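Local coordinates for protein cysteine protease (Listeria monocytogenes, PDB 5HU4) that cleaves the C-terminal sorting signal of surface proteins and, through a covalent thioester intermediate, attaches them to the bacterial cell wall, at residues G5-P10 against L16-G21; G68-L73 against L79-V84; K129-K132 against E136-N139. All blocks are in the same frame, centred on the assembly; numbering follows the deposited sequence.

Contact 1 of 3, residues G5-P10 against L16-G21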
ATOM      1  N   GLY A   5       1.257   7.787  -8.314  1.00 19.97           N
ATOM      2  CA  GLY A   5       2.065   6.648  -8.711  1.00 18.45           C
ATOM      3  C   GLY A   5       1.342   5.319  -8.601  1.00 20.10           C
ATOM      4  O   GLY A   5       0.115   5.261  -8.675  1.00 21.27           O
ATOM      5  N   SER A   6       2.109   4.248  -8.423  1.00 19.33           N
ATOM      6  CA  SER A   6       1.545   2.905  -8.354  1.00 20.05           C
ATOM      7  C   SER A   6       2.135   2.086  -7.210  1.00 20.03           C
ATOM      8  O   SER A   6       3.250   2.341  -6.756  1.00 20.74           O
ATOM      9  CB  SER A   6       1.767   2.165  -9.676  1.00 19.09           C
ATOM     10  OG  SER A   6       1.069   2.792 -10.736  1.00 21.70           O
ATOM     11  N   ILE A   7       1.370   1.101  -6.750  1.00 20.02           N
ATOM     12  CA  ILE A   7       1.855   0.138  -5.771  1.00 20.55           C
ATOM     13  C   ILE A   7       1.522  -1.272  -6.247  1.00 20.07           C
ATOM     14  O   ILE A   7       0.457  -1.508  -6.818  1.00 20.66           O
ATOM     15  CB  ILE A   7       1.254   0.381  -4.366  1.00 20.87           C
ATOM     16  CG1 ILE A   7       1.794  -0.647  -3.368  1.00 22.25           C
ATOM     17  CG2 ILE A   7      -0.268   0.349  -4.408  1.00 20.06           C
ATOM     18  CD1 ILE A   7       1.142  -0.588  -2.017  1.00 21.22           C
ATOM     19  N   ALA A   8       2.439  -2.208  -6.030  1.00 20.48           N
ATOM     20  CA  ALA A   8       2.227  -3.573  -6.484  1.00 18.70           C
ATOM     21  C   ALA A   8       2.694  -4.606  -5.465  1.00 19.67           C
ATOM     22  O   ALA A   8       3.789  -4.502  -4.912  1.00 19.53           O
ATOM     23  CB  ALA A   8       2.927  -3.796  -7.809  1.00 20.04           C
ATOM     24  N   VAL A   9       1.842  -5.595  -5.217  1.00 19.34           N
ATOM     25  CA  VAL A   9       2.204  -6.748  -4.402  1.00 18.32           C
ATOM     26  C   VAL A   9       1.931  -8.019  -5.202  1.00 21.26           C
ATOM     27  O   VAL A   9       0.839  -8.582  -5.129  1.00 18.10           O
ATOM     28  CB  VAL A   9       1.425  -6.790  -3.074  1.00 20.47           C
ATOM     29  CG1 VAL A   9       2.094  -7.751  -2.112  1.00 18.62           C
ATOM     30  CG2 VAL A   9       1.339  -5.402  -2.458  1.00 18.68           C
ATOM     31  N   PRO A  10       2.931  -8.470  -5.975  1.00 21.79           N
ATOM     32  CA  PRO A  10       2.793  -9.573  -6.935  1.00 18.46           C
ATOM     33  C   PRO A  10       2.441 -10.925  -6.310  1.00 23.17           C
ATOM     34  O   PRO A  10       1.895 -11.784  -7.003  1.00 24.32           O
ATOM     35  CB  PRO A  10       4.175  -9.631  -7.597  1.00 22.06           C
ATOM     36  CG  PRO A  10       5.100  -8.999  -6.614  1.00 19.86           C
ATOM     37  CD  PRO A  10       4.297  -7.919  -5.962  1.00 19.01           C
ATOM     38  N   LEU A  16      -2.133  -1.555  -8.264  1.00 20.70           N
ATOM     39  CA  LEU A  16      -3.065  -0.436  -8.183  1.00 21.88           C
ATOM     40  C   LEU A  16      -2.404   0.918  -8.401  1.00 21.51           C
ATOM     41  O   LEU A  16      -1.183   1.050  -8.322  1.00 21.69           O
ATOM     42  CB  LEU A  16      -3.764  -0.442  -6.821  1.00 20.13           C
ATOM     43  CG  LEU A  16      -4.472  -1.736  -6.417  1.00 19.23           C
ATOM     44  CD1 LEU A  16      -4.899  -1.667  -4.962  1.00 18.73           C
ATOM     45  CD2 LEU A  16      -5.668  -2.002  -7.318  1.00 18.52           C
ATOM     46  N   LEU A  17      -3.229   1.923  -8.676  1.00 19.98           N
ATOM     47  CA  LEU A  17      -2.772   3.303  -8.739  1.00 19.89           C
ATOM     48  C   LEU A  17      -2.811   3.912  -7.343  1.00 18.29           C
ATOM     49  O   LEU A  17      -3.664   3.559  -6.531  1.00 19.82           O
ATOM     50  CB  LEU A  17      -3.639   4.121  -9.699  1.00 19.75           C
ATOM     51  CG  LEU A  17      -3.598   3.739 -11.179  1.00 18.93           C
ATOM     52  CD1 LEU A  17      -4.605   4.564 -11.965  1.00 20.58           C
ATOM     53  CD2 LEU A  17      -2.198   3.921 -11.743  1.00 16.83           C
ATOM     54  N   VAL A  18      -1.883   4.820  -7.062  1.00 19.33           N
ATOM     55  CA  VAL A  18      -1.858   5.492  -5.769  1.00 19.89           C
ATOM     56  C   VAL A  18      -2.427   6.901  -5.887  1.00 20.12           C
ATOM     57  O   VAL A  18      -1.998   7.687  -6.731  1.00 21.13           O
ATOM     58  CB  VAL A  18      -0.434   5.562  -5.189  1.00 19.20           C
ATOM     59  CG1 VAL A  18      -0.466   6.158  -3.790  1.00 19.04           C
ATOM     60  CG2 VAL A  18       0.192   4.177  -5.159  1.00 17.94           C
ATOM     61  N   PHE A  19      -3.403   7.209  -5.039  1.00 21.10           N
ATOM     62  CA  PHE A  19      -4.043   8.518  -5.049  1.00 21.80           C
ATOM     63  C   PHE A  19      -3.638   9.325  -3.826  1.00 20.85           C
ATOM     64  O   PHE A  19      -3.294   8.767  -2.785  1.00 20.57           O
ATOM     65  CB  PHE A  19      -5.565   8.371  -5.105  1.00 24.05           C
ATOM     66  CG  PHE A  19      -6.071   7.786  -6.393  1.00 25.60           C
ATOM     67  CD1 PHE A  19      -6.083   6.414  -6.588  1.00 21.68           C
ATOM     68  CD2 PHE A  19      -6.537   8.608  -7.407  1.00 26.06           C
ATOM     69  CE1 PHE A  19      -6.542   5.873  -7.772  1.00 22.69           C
ATOM     70  CE2 PHE A  19      -7.002   8.071  -8.593  1.00 25.17           C
ATOM     71  CZ  PHE A  19      -7.005   6.701  -8.776  1.00 22.89           C
ATOM     72  N   LYS A  20      -3.680  10.646  -3.956  1.00 24.97           N
ATOM     73  CA  LYS A  20      -3.331  11.530  -2.855  1.00 25.71           C
ATOM     74  C   LYS A  20      -4.563  11.845  -2.013  1.00 24.98           C
ATOM     75  O   LYS A  20      -5.492  12.504  -2.480  1.00 25.92           O
ATOM     76  CB  LYS A  20      -2.697  12.819  -3.384  1.00 28.02           C
ATOM     77  CG  LYS A  20      -1.660  13.432  -2.458  1.00 27.50           C
ATOM     78  CD  LYS A  20      -1.030  14.665  -3.086  1.00 32.89           C
ATOM     79  CE  LYS A  20       0.347  14.944  -2.503  1.00 29.26           C
ATOM     80  NZ  LYS A  20       1.070  15.997  -3.272  1.00 31.86           N
ATOM     81  N   GLY A  21      -4.570  11.359  -0.777  1.00 23.04           N
ATOM     82  CA  GLY A  21      -5.665  11.622   0.140  1.00 20.63           C
ATOM     83  C   GLY A  21      -6.689  10.505   0.210  1.00 23.99           C
ATOM     84  O   GLY A  21      -7.116   9.972  -0.814  1.00 22.79           O
TER
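Gly5, Ser6 and Ile7 pair with Val18, Leu17 and Leu16 in the first beta hairpin of the sortase beta barrel, where strand 3-9 and strand 14-19 run antiparallel. The short strand axes come within 4.2 Å of each other at 132°, well away from strictly antiparallel. Within these segments three residues of each strand are paired, and a backbone bond between Val18 and Val4 carries the pairing on.

Backbone hydrogen bonds hold the two strands together. Gly5 and Val18 form a hydrogen-bonded pair in which Val18 N donates to Gly5 O at 2.6 Å. Ile7 and Leu16 are bonded in both directions, and Leu16 N reaches Ile7 O at 3.0 Å with a nearly straight N-H...O angle of 175°. Between them, Ser6 and Leu17 are a non-hydrogen-bonded pair. Here Ser6 CA sits 3.3 Å from Leu16 O, a CA-H...O contact.

Apolar contacts lie on the face that carries Ile7, Leu16 and Val18. The Ile7 and Val18 side chains cross at about a right angle, their CG2 methyls 3.9 Å apart, while Ile7 CG2 also approaches Leu16 CB at 4.3 Å. Because Ile7 holds CG1 anti to its backbone N (chi1 -180°), the longer branch leaves the hairpin and CG2 makes the contact. Leu47 of strand 44-48 packs against both Ile7 and Val18, and Ile71 and Leu73 of strand 70-74 also reach Ile7. Leu16 lies in the neighbourhood of the active-site His50 without touching it.

On the other face the contact is slight, a van der Waals touch of Ser6 OG on Leu17 CD2 at 3.6 Å. Back on the apolar face, Val18 CG2 rests against the strand backbone, 3.5 Å from Ser6 C.

Contact 2 of 3, residues G68-L73 against L79-V84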
ATOM      1  N   GLY A  68       8.361 -12.821   4.156  1.00 33.52           N
ATOM      2  CA  GLY A  68       8.558 -11.452   3.720  1.00 27.83           C
ATOM      3  C   GLY A  68       8.315 -11.255   2.236  1.00 27.70           C
ATOM      4  O   GLY A  68       9.244 -11.324   1.431  1.00 25.20           O
ATOM      5  N   ASP A  69       7.059 -11.012   1.873  1.00 25.58           N
ATOM      6  CA  ASP A  69       6.710 -10.703   0.493  1.00 22.25           C
ATOM      7  C   ASP A  69       7.187  -9.304   0.129  1.00 23.49           C
ATOM      8  O   ASP A  69       7.307  -8.434   0.993  1.00 22.20           O
ATOM      9  CB  ASP A  69       5.201 -10.818   0.272  1.00 22.42           C
ATOM     10  CG  ASP A  69       4.698 -12.240   0.401  1.00 26.87           C
ATOM     11  OD1 ASP A  69       5.517 -13.176   0.287  1.00 27.01           O
ATOM     12  OD2 ASP A  69       3.480 -12.421   0.613  1.00 25.68           O
ATOM     13  N   LYS A  70       7.456  -9.089  -1.153  1.00 19.89           N
ATOM     14  CA  LYS A  70       7.913  -7.789  -1.622  1.00 22.37           C
ATOM     15  C   LYS A  70       6.738  -6.867  -1.922  1.00 24.88           C
ATOM     16  O   LYS A  70       5.716  -7.300  -2.460  1.00 23.00           O
ATOM     17  CB  LYS A  70       8.783  -7.943  -2.871  1.00 22.02           C
ATOM     18  CG  LYS A  70       9.938  -8.921  -2.724  1.00 23.54           C
ATOM     19  CD  LYS A  70      10.846  -8.555  -1.562  1.00 26.93           C
ATOM     20  CE  LYS A  70      12.193  -9.249  -1.687  1.00 30.32           C
ATOM     21  NZ  LYS A  70      12.704  -9.721  -0.369  1.00 35.85           N
ATOM     22  N   ILE A  71       6.887  -5.596  -1.562  1.00 22.99           N
ATOM     23  CA  ILE A  71       5.932  -4.570  -1.953  1.00 20.26           C
ATOM     24  C   ILE A  71       6.646  -3.541  -2.817  1.00 21.36           C
ATOM     25  O   ILE A  71       7.675  -2.992  -2.417  1.00 21.97           O
ATOM     26  CB  ILE A  71       5.294  -3.872  -0.740  1.00 21.27           C
ATOM     27  CG1 ILE A  71       4.634  -4.896   0.184  1.00 21.19           C
ATOM     28  CG2 ILE A  71       4.277  -2.837  -1.196  1.00 20.56           C
ATOM     29  CD1 ILE A  71       4.130  -4.304   1.482  1.00 17.17           C
ATOM     30  N   TYR A  72       6.109  -3.288  -4.004  1.00 20.76           N
ATOM     31  CA  TYR A  72       6.736  -2.351  -4.924  1.00 20.85           C
ATOM     32  C   TYR A  72       5.942  -1.058  -5.028  1.00 21.29           C
ATOM     33  O   TYR A  72       4.727  -1.072  -5.214  1.00 20.29           O
ATOM     34  CB  TYR A  72       6.906  -2.992  -6.300  1.00 20.50           C
ATOM     35  CG  TYR A  72       7.812  -4.198  -6.270  1.00 24.22           C
ATOM     36  CD1 TYR A  72       9.189  -4.056  -6.360  1.00 25.18           C
ATOM     37  CD2 TYR A  72       7.293  -5.479  -6.138  1.00 21.97           C
ATOM     38  CE1 TYR A  72      10.023  -5.156  -6.327  1.00 25.95           C
ATOM     39  CE2 TYR A  72       8.118  -6.584  -6.105  1.00 23.33           C
ATOM     40  CZ  TYR A  72       9.484  -6.416  -6.197  1.00 23.46           C
ATOM     41  OH  TYR A  72      10.313  -7.513  -6.166  1.00 26.42           O
ATOM     42  N   LEU A  73       6.651   0.057  -4.898  1.00 21.97           N
ATOM     43  CA  LEU A  73       6.042   1.376  -4.914  1.00 21.93           C
ATOM     44  C   LEU A  73       6.829   2.284  -5.848  1.00 24.26           C
ATOM     45  O   LEU A  73       8.059   2.235  -5.872  1.00 24.96           O
ATOM     46  CB  LEU A  73       6.004   1.957  -3.499  1.00 23.17           C
ATOM     47  CG  LEU A  73       5.351   3.320  -3.275  1.00 25.80           C
ATOM     48  CD1 LEU A  73       3.857   3.258  -3.548  1.00 21.89           C
ATOM     49  CD2 LEU A  73       5.627   3.803  -1.859  1.00 22.12           C
ATOM     50  N   LEU A  79      11.906   3.371  -8.194  1.00 25.43           N
ATOM     51  CA  LEU A  79      11.259   2.143  -7.753  1.00 22.09           C
ATOM     52  C   LEU A  79      11.649   1.848  -6.311  1.00 23.84           C
ATOM     53  O   LEU A  79      12.821   1.615  -6.012  1.00 22.98           O
ATOM     54  CB  LEU A  79      11.638   0.973  -8.661  1.00 26.63           C
ATOM     55  CG  LEU A  79      11.220  -0.422  -8.195  1.00 24.86           C
ATOM     56  CD1 LEU A  79       9.709  -0.510  -8.057  1.00 23.82           C
ATOM     57  CD2 LEU A  79      11.733  -1.483  -9.157  1.00 27.14           C
ATOM     58  N   TYR A  80      10.665   1.867  -5.418  1.00 23.32           N
ATOM     59  CA  TYR A  80      10.915   1.630  -4.002  1.00 21.45           C
ATOM     60  C   TYR A  80      10.485   0.224  -3.604  1.00 24.74           C
ATOM     61  O   TYR A  80       9.302  -0.113  -3.668  1.00 25.67           O
ATOM     62  CB  TYR A  80      10.189   2.669  -3.146  1.00 22.17           C
ATOM     63  CG  TYR A  80      10.474   4.097  -3.553  1.00 22.68           C
ATOM     64  CD1 TYR A  80       9.661   4.755  -4.468  1.00 23.01           C
ATOM     65  CD2 TYR A  80      11.560   4.785  -3.029  1.00 24.89           C
ATOM     66  CE1 TYR A  80       9.920   6.060  -4.843  1.00 25.37           C
ATOM     67  CE2 TYR A  80      11.827   6.090  -3.399  1.00 25.79           C
ATOM     68  CZ  TYR A  80      11.004   6.723  -4.306  1.00 24.42           C
ATOM     69  OH  TYR A  80      11.264   8.021  -4.679  1.00 30.47           O
ATOM     70  N   GLU A  81      11.450  -0.593  -3.192  1.00 25.39           N
ATOM     71  CA  GLU A  81      11.170  -1.977  -2.832  1.00 25.97           C
ATOM     72  C   GLU A  81      11.134  -2.176  -1.322  1.00 24.42           C
ATOM     73  O   GLU A  81      12.125  -1.949  -0.627  1.00 27.31           O
ATOM     74  CB  GLU A  81      12.208  -2.912  -3.458  1.00 27.99           C
ATOM     75  CG  GLU A  81      12.081  -4.362  -3.019  1.00 33.04           C
ATOM     76  CD  GLU A  81      12.948  -5.299  -3.840  1.00 39.99           C
ATOM     77  OE1 GLU A  81      13.553  -4.836  -4.831  1.00 43.94           O
ATOM     78  OE2 GLU A  81      13.025  -6.496  -3.495  1.00 39.05           O
ATOM     79  N   TYR A  82       9.978  -2.603  -0.823  1.00 22.56           N
ATOM     80  CA  TYR A  82       9.818  -2.919   0.590  1.00 22.16           C
ATOM     81  C   TYR A  82       9.691  -4.426   0.786  1.00 24.98           C
ATOM     82  O   TYR A  82       9.356  -5.156  -0.147  1.00 23.63           O
ATOM     83  CB  TYR A  82       8.591  -2.212   1.173  1.00 22.36           C
ATOM     84  CG  TYR A  82       8.634  -0.700   1.106  1.00 23.15           C
ATOM     85  CD1 TYR A  82       8.288  -0.025  -0.057  1.00 21.31           C
ATOM     86  CD2 TYR A  82       9.001   0.052   2.214  1.00 22.98           C
ATOM     87  CE1 TYR A  82       8.317   1.357  -0.118  1.00 21.67           C
ATOM     88  CE2 TYR A  82       9.033   1.433   2.163  1.00 22.02           C
ATOM     89  CZ  TYR A  82       8.689   2.080   0.994  1.00 21.55           C
ATOM     90  OH  TYR A  82       8.720   3.454   0.939  1.00 21.34           O
ATOM     91  N   THR A  83       9.957  -4.886   2.004  1.00 23.45           N
ATOM     92  CA  THR A  83       9.782  -6.291   2.346  1.00 21.22           C
ATOM     93  C   THR A  83       8.919  -6.421   3.594  1.00 23.28           C
ATOM     94  O   THR A  83       9.267  -5.894   4.651  1.00 23.28           O
ATOM     95  CB  THR A  83      11.130  -6.997   2.578  1.00 21.94           C
ATOM     96  OG1 THR A  83      11.868  -7.036   1.350  1.00 26.17           O
ATOM     97  CG2 THR A  83      10.908  -8.418   3.073  1.00 20.95           C
ATOM     98  N   VAL A  84       7.793  -7.117   3.461  1.00 25.68           N
ATOM     99  CA  VAL A  84       6.858  -7.313   4.565  1.00 25.39           C
ATOM    100  C   VAL A  84       7.547  -7.926   5.780  1.00 25.67           C
ATOM    101  O   VAL A  84       8.159  -8.988   5.684  1.00 26.03           O
ATOM    102  CB  VAL A  84       5.678  -8.213   4.148  1.00 25.59           C
ATOM    103  CG1 VAL A  84       4.778  -8.499   5.341  1.00 26.24           C
ATOM    104  CG2 VAL A  84       4.890  -7.569   3.017  1.00 23.77           C
TER
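Lys70 leans across the hairpin of strands 70-74 and 78-91 to meet Glu81 and Thr83 on the same face of the sheet. The hairpin belongs to the sortase beta barrel, strand 70-74 lying beside 3-9 and strand 78-91 beside 119-132. The lysine CB lies nearest Tyr82 O, and CG approaches Glu81 OE2. A bend at chi2 (-57°) brings CD alongside Thr83, 3.4 Å from OG1, and CE comes 3.4 Å from Glu81 OE2. At the tip, NZ makes a weak hydrogen bond to Thr83 OG1 at 3.3 Å; it remains 4.5 Å from Glu81 OE2, beyond a salt bridge. NZ also has a long, weak ion pair with Glu128 on strand 119-132.

The extended Glu81 side chain runs along Tyr72, pointing the same way, with ring and carboxylate planes 50° apart. Leu79 CD1 meets the edge of the Tyr72 ring at CD1, and Tyr141 stacks on that ring.

On the opposite face the contacts are mainly apolar, such as Leu73 CD2 on Tyr82 CE1, while the Tyr82 hydroxyl bonds to Gly41 N and that of Tyr80 to Asp75. Ile71 CD1 also packs on Val84 CG2 at 3.7 Å. Paired backbone bonds join Ile71 to Tyr82 and Leu73 to Tyr80.

Glu81 OE2 lies close to Glu128 OE2; Lys70, and Lys129 through a long, weak ion pair to Glu81 OE1, may ease the repulsion.

Contact 3 of 3, residues K129-K132 against E136-N139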
ATOM      1  N   LYS A 129      15.549  -1.588  -0.808  1.00 25.90           N
ATOM      2  CA  LYS A 129      16.364  -0.919  -1.820  1.00 27.28           C
ATOM      3  C   LYS A 129      15.570   0.123  -2.606  1.00 28.79           C
ATOM      4  O   LYS A 129      14.341   0.063  -2.678  1.00 26.56           O
ATOM      5  CB  LYS A 129      16.970  -1.943  -2.782  1.00 32.98           C
ATOM      6  CG  LYS A 129      16.032  -2.391  -3.890  1.00 36.65           C
ATOM      7  CD  LYS A 129      16.600  -3.590  -4.633  1.00 37.57           C
ATOM      8  CE  LYS A 129      16.650  -4.812  -3.732  1.00 40.92           C
ATOM      9  NZ  LYS A 129      16.935  -6.057  -4.496  1.00 46.80           N
ATOM     10  N   THR A 130      16.287   1.079  -3.188  1.00 29.22           N
ATOM     11  CA  THR A 130      15.685   2.114  -4.021  1.00 25.67           C
ATOM     12  C   THR A 130      16.479   2.261  -5.315  1.00 25.55           C
ATOM     13  O   THR A 130      17.707   2.319  -5.291  1.00 28.92           O
ATOM     14  CB  THR A 130      15.633   3.472  -3.293  1.00 23.82           C
ATOM     15  OG1 THR A 130      14.837   3.354  -2.106  1.00 28.50           O
ATOM     16  CG2 THR A 130      15.030   4.544  -4.193  1.00 28.24           C
ATOM     17  N   GLU A 131      15.780   2.314  -6.446  1.00 26.13           N
ATOM     18  CA  GLU A 131      16.447   2.450  -7.736  1.00 29.41           C
ATOM     19  C   GLU A 131      15.597   3.200  -8.757  1.00 28.34           C
ATOM     20  O   GLU A 131      14.372   3.263  -8.640  1.00 26.37           O
ATOM     21  CB  GLU A 131      16.828   1.073  -8.284  1.00 30.44           C
ATOM     22  CG  GLU A 131      15.776  -0.003  -8.075  1.00 33.06           C
ATOM     23  CD  GLU A 131      16.231  -1.361  -8.573  1.00 37.41           C
ATOM     24  OE1 GLU A 131      15.875  -2.379  -7.941  1.00 40.57           O
ATOM     25  OE2 GLU A 131      16.944  -1.411  -9.596  1.00 42.10           O
ATOM     26  N   LYS A 132      16.267   3.773  -9.754  1.00 31.46           N
ATOM     27  CA  LYS A 132      15.608   4.523 -10.816  1.00 30.65           C
ATOM     28  C   LYS A 132      14.637   3.635 -11.582  1.00 31.76           C
ATOM     29  O   LYS A 132      14.988   2.522 -11.979  1.00 33.48           O
ATOM     30  CB  LYS A 132      16.648   5.116 -11.772  1.00 29.77           C
ATOM     31  CG  LYS A 132      16.352   6.535 -12.228  1.00 36.99           C
ATOM     32  CD  LYS A 132      17.427   7.044 -13.176  1.00 41.37           C
ATOM     33  CE  LYS A 132      17.202   6.539 -14.591  1.00 45.20           C
ATOM     34  NZ  LYS A 132      16.156   7.333 -15.294  1.00 55.19           N
ATOM     35  N   GLU A 136      11.649  -1.344 -18.289  1.00 43.04           N
ATOM     36  CA  GLU A 136      11.629  -2.767 -17.955  1.00 41.34           C
ATOM     37  C   GLU A 136      11.089  -3.029 -16.545  1.00 38.49           C
ATOM     38  O   GLU A 136      10.294  -3.946 -16.346  1.00 39.42           O
ATOM     39  CB  GLU A 136      13.037  -3.361 -18.108  1.00 44.57           C
ATOM     40  CG  GLU A 136      14.084  -2.725 -17.211  1.00 47.34           C
ATOM     41  CD  GLU A 136      15.485  -3.229 -17.484  1.00 58.59           C
ATOM     42  OE1 GLU A 136      15.625  -4.275 -18.153  1.00 66.25           O
ATOM     43  OE2 GLU A 136      16.450  -2.579 -17.023  1.00 58.17           O
ATOM     44  N   LEU A 137      11.512  -2.218 -15.578  1.00 38.61           N
ATOM     45  CA  LEU A 137      11.079  -2.383 -14.193  1.00 33.43           C
ATOM     46  C   LEU A 137       9.608  -2.022 -14.042  1.00 34.68           C
ATOM     47  O   LEU A 137       8.861  -2.703 -13.339  1.00 34.75           O
ATOM     48  CB  LEU A 137      11.930  -1.526 -13.254  1.00 33.83           C
ATOM     49  CG  LEU A 137      13.354  -2.010 -12.973  1.00 33.77           C
ATOM     50  CD1 LEU A 137      14.162  -0.930 -12.267  1.00 28.39           C
ATOM     51  CD2 LEU A 137      13.333  -3.289 -12.152  1.00 34.40           C
ATOM     52  N   GLU A 138       9.204  -0.944 -14.706  1.00 34.22           N
ATOM     53  CA  GLU A 138       7.813  -0.508 -14.683  1.00 34.02           C
ATOM     54  C   GLU A 138       6.895  -1.582 -15.254  1.00 36.09           C
ATOM     55  O   GLU A 138       5.865  -1.899 -14.667  1.00 32.43           O
ATOM     56  CB  GLU A 138       7.644   0.797 -15.461  1.00 34.09           C
ATOM     57  CG  GLU A 138       6.237   1.026 -15.983  1.00 31.00           C
ATOM     58  CD  GLU A 138       6.014   2.443 -16.463  1.00 30.29           C
ATOM     59  OE1 GLU A 138       6.608   2.823 -17.493  1.00 37.33           O
ATOM     60  OE2 GLU A 138       5.239   3.175 -15.815  1.00 35.16           O
ATOM     61  N   ASN A 139       7.277  -2.145 -16.396  1.00 36.68           N
ATOM     62  CA  ASN A 139       6.470  -3.173 -17.039  1.00 38.00           C
ATOM     63  C   ASN A 139       6.522  -4.511 -16.306  1.00 36.30           C
ATOM     64  O   ASN A 139       5.622  -5.338 -16.451  1.00 39.75           O
ATOM     65  CB  ASN A 139       6.911  -3.364 -18.493  1.00 42.45           C
ATOM     66  CG  ASN A 139       6.147  -2.475 -19.455  1.00 41.93           C
ATOM     67  OD1 ASN A 139       6.596  -1.381 -19.798  1.00 41.07           O
ATOM     68  ND2 ASN A 139       4.983  -2.941 -19.897  1.00 43.83           N
TER
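Segment 129-132 is the extended end of strand 119-132, and the other segment, 136-139, is a turn of helix 135-141. Their backbones stay well apart: the nearest CA atoms, those of Lys132 and Leu137, are 8.9 Å from each other. No hydrogen bond bridges the gap, and the segments bury just 91 Å² between them.

One methyl makes the contact. Leu137 directs its CB toward the strand, and with CG anti to its own carbonyl carbon (chi1 -74°) its CD1 arrives 3.6 Å from Lys132 O. This is a methyl resting on a backbone carbonyl oxygen.

The strand belongs to the sortase beta barrel, and the helix follows it at the C-terminal end of the chain. Leu137 joins this helix to the end of strand 119-132 and, through Leu79, to strand 78-91. Leu137 N has a weak hydrogen bond to Thr134 OG1, just before the helix.

Glu131 approaches Leu137 from the strand, its side chain crossing the leucine at about a right angle. With CG between the backbone N and the carbonyl carbon (chi1 41°), the extended chain carries the carboxylate to the leucine, where OE2 makes only van der Waals contact with Leu137 CD1 at 3.9 Å.

From the N terminus, contact 1 closes first, turning strand 3-9 back into strand 14-19. Contact 2 follows much later in the chain and closes the hairpin 70-74 with 78-91; contact 3 then closes the short connection from strand 119-132 into the C-terminal helix. All three lie in series, with none enclosing or crossing another. In space the first two meet where strands 3-9 and 70-74 are neighbours, Ala8 N lying 2.7 Å from Tyr72 O, a probable hydrogen bond. Contacts 2 and 3 are joined by the pairing of strands 78-91 and 119-132 (Glu81 N to Lys129 O, a probable hydrogen bond), and Leu79 also packs on Leu137 of the helix. Contacts 1 and 3 do not touch.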